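PDB 1T3Q: quinoline 2-oxidoreductase medium subunit from Pseudomonas putida, which binds FAD and, as the medium subunit of the molybdenum hydroxylase quinoline 2-oxidoreductase, probably takes part in electron transfer during quinoline oxidation. Local coordinates for residues I173-R185 and A191-G203. Sequence-based numbering, arbitrary orientation.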
ATOM      1  N   ILE C 173      28.247 -22.279 -53.742  1.00 29.63           N
ATOM      2  CA  ILE C 173      29.518 -22.036 -53.075  1.00 31.02           C
ATOM      3  C   ILE C 173      30.326 -21.135 -54.009  1.00 32.23           C
ATOM      4  O   ILE C 173      30.692 -21.532 -55.115  1.00 31.79           O
ATOM      5  CB  ILE C 173      30.267 -23.358 -52.808  1.00 32.32           C
ATOM      6  CG1 ILE C 173      29.450 -24.212 -51.831  1.00 32.91           C
ATOM      7  CG2 ILE C 173      31.651 -23.070 -52.241  1.00 30.80           C
ATOM      8  CD1 ILE C 173      30.058 -25.562 -51.522  1.00 34.47           C
ATOM      9  N   PRO C 174      30.602 -19.896 -53.576  1.00 32.95           N
ATOM     10  CA  PRO C 174      31.360 -18.945 -54.394  1.00 33.35           C
ATOM     11  C   PRO C 174      32.785 -19.332 -54.781  1.00 33.42           C
ATOM     12  O   PRO C 174      33.517 -19.946 -54.006  1.00 34.28           O
ATOM     13  CB  PRO C 174      31.313 -17.664 -53.560  1.00 34.60           C
ATOM     14  CG  PRO C 174      31.260 -18.183 -52.156  1.00 35.31           C
ATOM     15  CD  PRO C 174      30.268 -19.313 -52.263  1.00 33.26           C
ATOM     16  N   ALA C 175      33.159 -18.967 -56.001  1.00 32.40           N
ATOM     17  CA  ALA C 175      34.499 -19.223 -56.511  1.00 31.71           C
ATOM     18  C   ALA C 175      35.295 -17.951 -56.229  1.00 31.11           C
ATOM     19  O   ALA C 175      36.497 -17.992 -55.952  1.00 31.73           O
ATOM     20  CB  ALA C 175      34.445 -19.499 -58.008  1.00 31.94           C
ATOM     21  N   LEU C 176      34.603 -16.818 -56.291  1.00 30.06           N
ATOM     22  CA  LEU C 176      35.212 -15.521 -56.031  1.00 28.97           C
ATOM     23  C   LEU C 176      35.482 -15.382 -54.542  1.00 29.29           C
ATOM     24  O   LEU C 176      34.812 -16.012 -53.722  1.00 29.86           O
ATOM     25  CB  LEU C 176      34.263 -14.395 -56.450  1.00 28.61           C
ATOM     26  CG  LEU C 176      33.849 -14.269 -57.914  1.00 28.35           C
ATOM     27  CD1 LEU C 176      32.642 -13.344 -58.022  1.00 28.65           C
ATOM     28  CD2 LEU C 176      35.020 -13.742 -58.735  1.00 27.13           C
ATOM     29  N   HIS C 177      36.467 -14.561 -54.191  1.00 28.82           N
ATOM     30  CA  HIS C 177      36.768 -14.313 -52.790  1.00 29.07           C
ATOM     31  C   HIS C 177      36.020 -13.039 -52.399  1.00 28.08           C
ATOM     32  O   HIS C 177      36.268 -11.969 -52.959  1.00 27.48           O
ATOM     33  CB  HIS C 177      38.264 -14.115 -52.568  1.00 30.65           C
ATOM     34  CG  HIS C 177      38.602 -13.699 -51.172  1.00 31.50           C
ATOM     35  ND1 HIS C 177      38.552 -12.387 -50.757  1.00 31.94           N
ATOM     36  CD2 HIS C 177      38.927 -14.430 -50.078  1.00 32.04           C
ATOM     37  CE1 HIS C 177      38.830 -12.326 -49.468  1.00 32.99           C
ATOM     38  NE2 HIS C 177      39.060 -13.551 -49.031  1.00 34.12           N
ATOM     39  N   TRP C 178      35.114 -13.164 -51.435  1.00 26.94           N
ATOM     40  CA  TRP C 178      34.289 -12.043 -50.994  1.00 26.46           C
ATOM     41  C   TRP C 178      34.683 -11.323 -49.711  1.00 27.16           C
ATOM     42  O   TRP C 178      35.197 -11.922 -48.764  1.00 28.26           O
ATOM     43  CB  TRP C 178      32.839 -12.498 -50.822  1.00 24.88           C
ATOM     44  CG  TRP C 178      32.132 -12.850 -52.079  1.00 22.99           C
ATOM     45  CD1 TRP C 178      31.965 -14.099 -52.613  1.00 22.25           C
ATOM     46  CD2 TRP C 178      31.461 -11.944 -52.956  1.00 23.12           C
ATOM     47  NE1 TRP C 178      31.224 -14.022 -53.771  1.00 23.30           N
ATOM     48  CE2 TRP C 178      30.903 -12.710 -54.004  1.00 22.88           C
ATOM     49  CE3 TRP C 178      31.274 -10.555 -52.958  1.00 24.07           C
ATOM     50  CZ2 TRP C 178      30.169 -12.133 -55.047  1.00 24.17           C
ATOM     51  CZ3 TRP C 178      30.544  -9.980 -53.997  1.00 24.89           C
ATOM     52  CH2 TRP C 178      30.001 -10.771 -55.026  1.00 23.50           C
ATOM     53  N   GLU C 179      34.408 -10.024 -49.694  1.00 25.98           N
ATOM     54  CA  GLU C 179      34.640  -9.176 -48.535  1.00 26.57           C
ATOM     55  C   GLU C 179      33.452  -8.224 -48.523  1.00 26.12           C
ATOM     56  O   GLU C 179      32.947  -7.838 -49.580  1.00 24.87           O
ATOM     57  CB  GLU C 179      35.962  -8.406 -48.647  1.00 27.98           C
ATOM     58  CG  GLU C 179      37.197  -9.296 -48.549  1.00 30.05           C
ATOM     59  CD  GLU C 179      37.327 -10.010 -47.206  1.00 32.22           C
ATOM     60  OE1 GLU C 179      38.219 -10.877 -47.077  1.00 32.91           O
ATOM     61  OE2 GLU C 179      36.551  -9.708 -46.276  1.00 32.56           O
ATOM     62  N   PHE C 180      33.002  -7.858 -47.330  1.00 25.36           N
ATOM     63  CA  PHE C 180      31.845  -6.985 -47.182  1.00 26.27           C
ATOM     64  C   PHE C 180      32.095  -5.904 -46.143  1.00 27.19           C
ATOM     65  O   PHE C 180      32.893  -6.081 -45.224  1.00 26.87           O
ATOM     66  CB  PHE C 180      30.635  -7.829 -46.758  1.00 25.28           C
ATOM     67  CG  PHE C 180      29.434  -7.024 -46.341  1.00 23.45           C
ATOM     68  CD1 PHE C 180      28.461  -6.663 -47.269  1.00 24.16           C
ATOM     69  CD2 PHE C 180      29.268  -6.634 -45.013  1.00 24.85           C
ATOM     70  CE1 PHE C 180      27.337  -5.927 -46.883  1.00 23.25           C
ATOM     71  CE2 PHE C 180      28.149  -5.897 -44.613  1.00 23.69           C
ATOM     72  CZ  PHE C 180      27.180  -5.544 -45.549  1.00 22.83           C
ATOM     73  N   ASP C 181      31.402  -4.783 -46.296  1.00 27.38           N
ATOM     74  CA  ASP C 181      31.519  -3.684 -45.356  1.00 28.88           C
ATOM     75  C   ASP C 181      30.332  -2.757 -45.555  1.00 27.41           C
ATOM     76  O   ASP C 181      29.633  -2.843 -46.560  1.00 26.90           O
ATOM     77  CB  ASP C 181      32.824  -2.922 -45.574  1.00 32.16           C
ATOM     78  CG  ASP C 181      33.237  -2.116 -44.359  1.00 34.97           C
ATOM     79  OD1 ASP C 181      34.262  -1.413 -44.446  1.00 38.70           O
ATOM     80  OD2 ASP C 181      32.545  -2.189 -43.317  1.00 34.36           O
ATOM     81  N   GLU C 182      30.095  -1.879 -44.590  1.00 26.84           N
ATOM     82  CA  GLU C 182      28.979  -0.953 -44.682  1.00 25.51           C
ATOM     83  C   GLU C 182      29.229   0.246 -43.780  1.00 26.81           C
ATOM     84  O   GLU C 182      30.153   0.241 -42.972  1.00 25.86           O
ATOM     85  CB  GLU C 182      27.683  -1.651 -44.256  1.00 24.12           C
ATOM     86  CG  GLU C 182      27.573  -1.915 -42.752  1.00 23.51           C
ATOM     87  CD  GLU C 182      26.334  -2.711 -42.387  1.00 23.98           C
ATOM     88  OE1 GLU C 182      25.868  -2.608 -41.230  1.00 23.52           O
ATOM     89  OE2 GLU C 182      25.830  -3.451 -43.256  1.00 25.06           O
ATOM     90  N   TYR C 183      28.404   1.274 -43.936  1.00 26.93           N
ATOM     91  CA  TYR C 183      28.515   2.474 -43.122  1.00 29.27           C
ATOM     92  C   TYR C 183      27.232   2.614 -42.315  1.00 30.44           C
ATOM     93  O   TYR C 183      26.149   2.751 -42.881  1.00 31.06           O
ATOM     94  CB  TYR C 183      28.681   3.711 -44.004  1.00 28.90           C
ATOM     95  CG  TYR C 183      28.931   4.990 -43.232  1.00 30.10           C
ATOM     96  CD1 TYR C 183      30.225   5.367 -42.874  1.00 32.11           C
ATOM     97  CD2 TYR C 183      27.877   5.833 -42.874  1.00 32.74           C
ATOM     98  CE1 TYR C 183      30.469   6.557 -42.185  1.00 33.39           C
ATOM     99  CE2 TYR C 183      28.109   7.027 -42.182  1.00 33.40           C
ATOM    100  CZ  TYR C 183      29.407   7.382 -41.845  1.00 34.24           C
ATOM    101  OH  TYR C 183      29.654   8.571 -41.190  1.00 36.00           O
ATOM    102  N   ALA C 184      27.361   2.565 -40.994  1.00 32.70           N
ATOM    103  CA  ALA C 184      26.226   2.706 -40.086  1.00 33.88           C
ATOM    104  C   ALA C 184      26.679   3.613 -38.944  1.00 34.39           C
ATOM    105  O   ALA C 184      27.843   3.568 -38.547  1.00 34.28           O
ATOM    106  CB  ALA C 184      25.810   1.340 -39.546  1.00 32.87           C
ATOM    107  N   ARG C 185      25.774   4.441 -38.427  1.00 37.28           N
ATOM    108  CA  ARG C 185      26.107   5.353 -37.327  1.00 38.38           C
ATOM    109  C   ARG C 185      26.948   4.638 -36.267  1.00 40.35           C
ATOM    110  O   ARG C 185      27.989   5.147 -35.839  1.00 41.36           O
ATOM    111  CB  ARG C 185      24.823   5.918 -36.711  1.00 38.07           C
ATOM    112  CG  ARG C 185      24.002   6.758 -37.692  1.00 36.91           C
ATOM    113  CD  ARG C 185      24.718   8.051 -38.065  1.00 35.33           C
ATOM    114  NE  ARG C 185      24.324   9.169 -37.205  1.00 32.71           N
ATOM    115  CZ  ARG C 185      25.178   9.982 -36.597  1.00 30.98           C
ATOM    116  NH1 ARG C 185      24.731  10.976 -35.840  1.00 27.83           N
ATOM    117  NH2 ARG C 185      26.481   9.790 -36.734  1.00 31.30           N
ATOM    118  N   ALA C 191      22.492   0.268 -42.028  1.00 35.75           N
ATOM    119  CA  ALA C 191      23.492   0.916 -42.863  1.00 34.34           C
ATOM    120  C   ALA C 191      22.946   1.960 -43.822  1.00 32.54           C
ATOM    121  O   ALA C 191      21.863   1.804 -44.378  1.00 32.69           O
ATOM    122  CB  ALA C 191      24.261  -0.139 -43.648  1.00 33.75           C
ATOM    123  N   LEU C 192      23.702   3.035 -44.007  1.00 32.46           N
ATOM    124  CA  LEU C 192      23.305   4.067 -44.949  1.00 32.77           C
ATOM    125  C   LEU C 192      23.685   3.507 -46.316  1.00 32.59           C
ATOM    126  O   LEU C 192      23.003   3.743 -47.310  1.00 32.12           O
ATOM    127  CB  LEU C 192      24.062   5.371 -44.689  1.00 33.67           C
ATOM    128  CG  LEU C 192      23.687   6.152 -43.425  1.00 35.26           C
ATOM    129  CD1 LEU C 192      24.488   7.442 -43.370  1.00 34.41           C
ATOM    130  CD2 LEU C 192      22.196   6.457 -43.433  1.00 35.07           C
ATOM    131  N   VAL C 193      24.783   2.748 -46.341  1.00 30.36           N
ATOM    132  CA  VAL C 193      25.282   2.124 -47.564  1.00 27.97           C
ATOM    133  C   VAL C 193      26.109   0.883 -47.238  1.00 27.76           C
ATOM    134  O   VAL C 193      26.840   0.851 -46.245  1.00 26.91           O
ATOM    135  CB  VAL C 193      26.187   3.089 -48.380  1.00 29.53           C
ATOM    136  CG1 VAL C 193      25.406   4.328 -48.794  1.00 29.62           C
ATOM    137  CG2 VAL C 193      27.412   3.487 -47.555  1.00 28.49           C
ATOM    138  N   MET C 194      25.977  -0.149 -48.064  1.00 25.77           N
ATOM    139  CA  MET C 194      26.756  -1.365 -47.879  1.00 24.25           C
ATOM    140  C   MET C 194      27.317  -1.764 -49.234  1.00 23.29           C
ATOM    141  O   MET C 194      26.784  -1.372 -50.271  1.00 22.31           O
ATOM    142  CB  MET C 194      25.907  -2.494 -47.287  1.00 24.56           C
ATOM    143  CG  MET C 194      24.675  -2.892 -48.086  1.00 23.86           C
ATOM    144  SD  MET C 194      23.840  -4.286 -47.292  1.00 25.91           S
ATOM    145  CE  MET C 194      22.952  -3.471 -45.995  1.00 24.47           C
ATOM    146  N   ALA C 195      28.412  -2.513 -49.227  1.00 22.32           N
ATOM    147  CA  ALA C 195      29.034  -2.941 -50.468  1.00 23.96           C
ATOM    148  C   ALA C 195      29.747  -4.272 -50.292  1.00 24.05           C
ATOM    149  O   ALA C 195      30.234  -4.600 -49.207  1.00 22.41           O
ATOM    150  CB  ALA C 195      30.019  -1.880 -50.958  1.00 23.88           C
ATOM    151  N   ALA C 196      29.792  -5.037 -51.372  1.00 23.46           N
ATOM    152  CA  ALA C 196      30.444  -6.333 -51.368  1.00 23.82           C
ATOM    153  C   ALA C 196      31.326  -6.393 -52.599  1.00 23.41           C
ATOM    154  O   ALA C 196      30.994  -5.829 -53.644  1.00 23.13           O
ATOM    155  CB  ALA C 196      29.405  -7.450 -51.403  1.00 23.63           C
ATOM    156  N   ALA C 197      32.461  -7.062 -52.470  1.00 24.05           N
ATOM    157  CA  ALA C 197      33.382  -7.187 -53.586  1.00 23.30           C
ATOM    158  C   ALA C 197      33.860  -8.624 -53.667  1.00 25.24           C
ATOM    159  O   ALA C 197      34.453  -9.143 -52.718  1.00 24.15           O
ATOM    160  CB  ALA C 197      34.567  -6.247 -53.400  1.00 24.25           C
ATOM    161  N   GLY C 198      33.567  -9.266 -54.795  1.00 24.24           N
ATOM    162  CA  GLY C 198      33.987 -10.638 -55.013  1.00 24.73           C
ATOM    163  C   GLY C 198      35.044 -10.607 -56.099  1.00 25.15           C
ATOM    164  O   GLY C 198      34.777 -10.162 -57.218  1.00 25.01           O
ATOM    165  N   LEU C 199      36.245 -11.077 -55.782  1.00 25.45           N
ATOM    166  CA  LEU C 199      37.330 -11.052 -56.749  1.00 26.26           C
ATOM    167  C   LEU C 199      38.013 -12.381 -56.990  1.00 29.11           C
ATOM    168  O   LEU C 199      38.074 -13.243 -56.111  1.00 29.77           O
ATOM    169  CB  LEU C 199      38.404 -10.058 -56.312  1.00 25.50           C
ATOM    170  CG  LEU C 199      37.981  -8.626 -56.009  1.00 24.63           C
ATOM    171  CD1 LEU C 199      39.198  -7.845 -55.538  1.00 23.81           C
ATOM    172  CD2 LEU C 199      37.367  -7.988 -57.242  1.00 22.87           C
ATOM    173  N   SER C 200      38.530 -12.523 -58.203  1.00 31.14           N
ATOM    174  CA  SER C 200      39.285 -13.695 -58.604  1.00 33.38           C
ATOM    175  C   SER C 200      40.623 -13.103 -59.035  1.00 34.07           C
ATOM    176  O   SER C 200      40.679 -12.277 -59.949  1.00 32.42           O
ATOM    177  CB  SER C 200      38.616 -14.403 -59.777  1.00 35.07           C
ATOM    178  OG  SER C 200      39.423 -15.480 -60.220  1.00 39.50           O
ATOM    179  N   MET C 201      41.691 -13.499 -58.356  1.00 35.07           N
ATOM    180  CA  MET C 201      43.013 -12.981 -58.667  1.00 38.47           C
ATOM    181  C   MET C 201      43.936 -14.079 -59.177  1.00 40.42           C
ATOM    182  O   MET C 201      44.062 -15.136 -58.563  1.00 41.07           O
ATOM    183  CB  MET C 201      43.635 -12.343 -57.422  1.00 38.23           C
ATOM    184  CG  MET C 201      42.756 -11.315 -56.717  1.00 40.71           C
ATOM    185  SD  MET C 201      42.492  -9.791 -57.648  1.00 43.20           S
ATOM    186  CE  MET C 201      43.884  -8.814 -57.087  1.00 40.16           C
ATOM    187  N   GLN C 202      44.573 -13.818 -60.312  1.00 42.96           N
ATOM    188  CA  GLN C 202      45.512 -14.760 -60.905  1.00 45.52           C
ATOM    189  C   GLN C 202      46.815 -13.979 -60.875  1.00 46.61           C
ATOM    190  O   GLN C 202      47.104 -13.191 -61.777  1.00 46.98           O
ATOM    191  CB  GLN C 202      45.110 -15.081 -62.342  1.00 47.19           C
ATOM    192  CG  GLN C 202      45.331 -16.527 -62.735  1.00 49.52           C
ATOM    193  CD  GLN C 202      44.036 -17.301 -62.900  1.00 50.54           C
ATOM    194  OE1 GLN C 202      43.175 -16.932 -63.699  1.00 52.00           O
ATOM    195  NE2 GLN C 202      43.895 -18.386 -62.150  1.00 51.22           N
ATOM    196  N   GLY C 203      47.593 -14.197 -59.823  1.00 47.74           N
ATOM    197  CA  GLY C 203      48.828 -13.461 -59.653  1.00 48.29           C
ATOM    198  C   GLY C 203      48.390 -12.254 -58.851  1.00 48.16           C
ATOM    199  O   GLY C 203      47.595 -12.391 -57.922  1.00 50.30           O
TER
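Trp178 lies over Gly198 at a non-hydrogen-bonded pair of an antiparallel β-hairpin, the pairing known as aromatic rescue of glycine. Gly198 CA stands 3.5 Å from the centroid of the six-membered ring of Trp178, 16° off its normal, a CH-pi contact. With CG anti to the carbonyl carbon (chi1 -68°), the indole folds back across the neighbouring strand, and its CZ3 also reaches Ala196 CB at 3.8 Å. With no side chain at Gly198, CZ3 lies 3.2 Å from Gly198 N. An alanine in place of Trp178 would probably leave the Gly198 backbone without its aromatic cover and open a gap beside Ala196. Further along the same face, the Phe180 ring brings CZ to within 3.7 Å of Met194 CB, while Met194 SD sits at the ring edge, 5.1 Å from its centroid, a Met-aromatic contact. Helix 123-130 covers this face, touching Trp178, Phe180 and Met194. On the other face, Glu179 and Asp181 turn their carboxylates to Lys95 and Arg274 in salt bridges.

Paired backbone bonds set these side chains in register: Glu179 with Ala197 and Asp181 with Ala195 bond in both directions. Within this chain, strand 177-183 is an outer strand of the antiparallel sheet of the CO dehydrogenase flavoprotein C-terminal domain. Near the turn, Leu192 N donates to Tyr183 O at 2.7 Å, and Leu192 CD1 meets the edge of the tyrosine ring at CD2, 3.8 Å away.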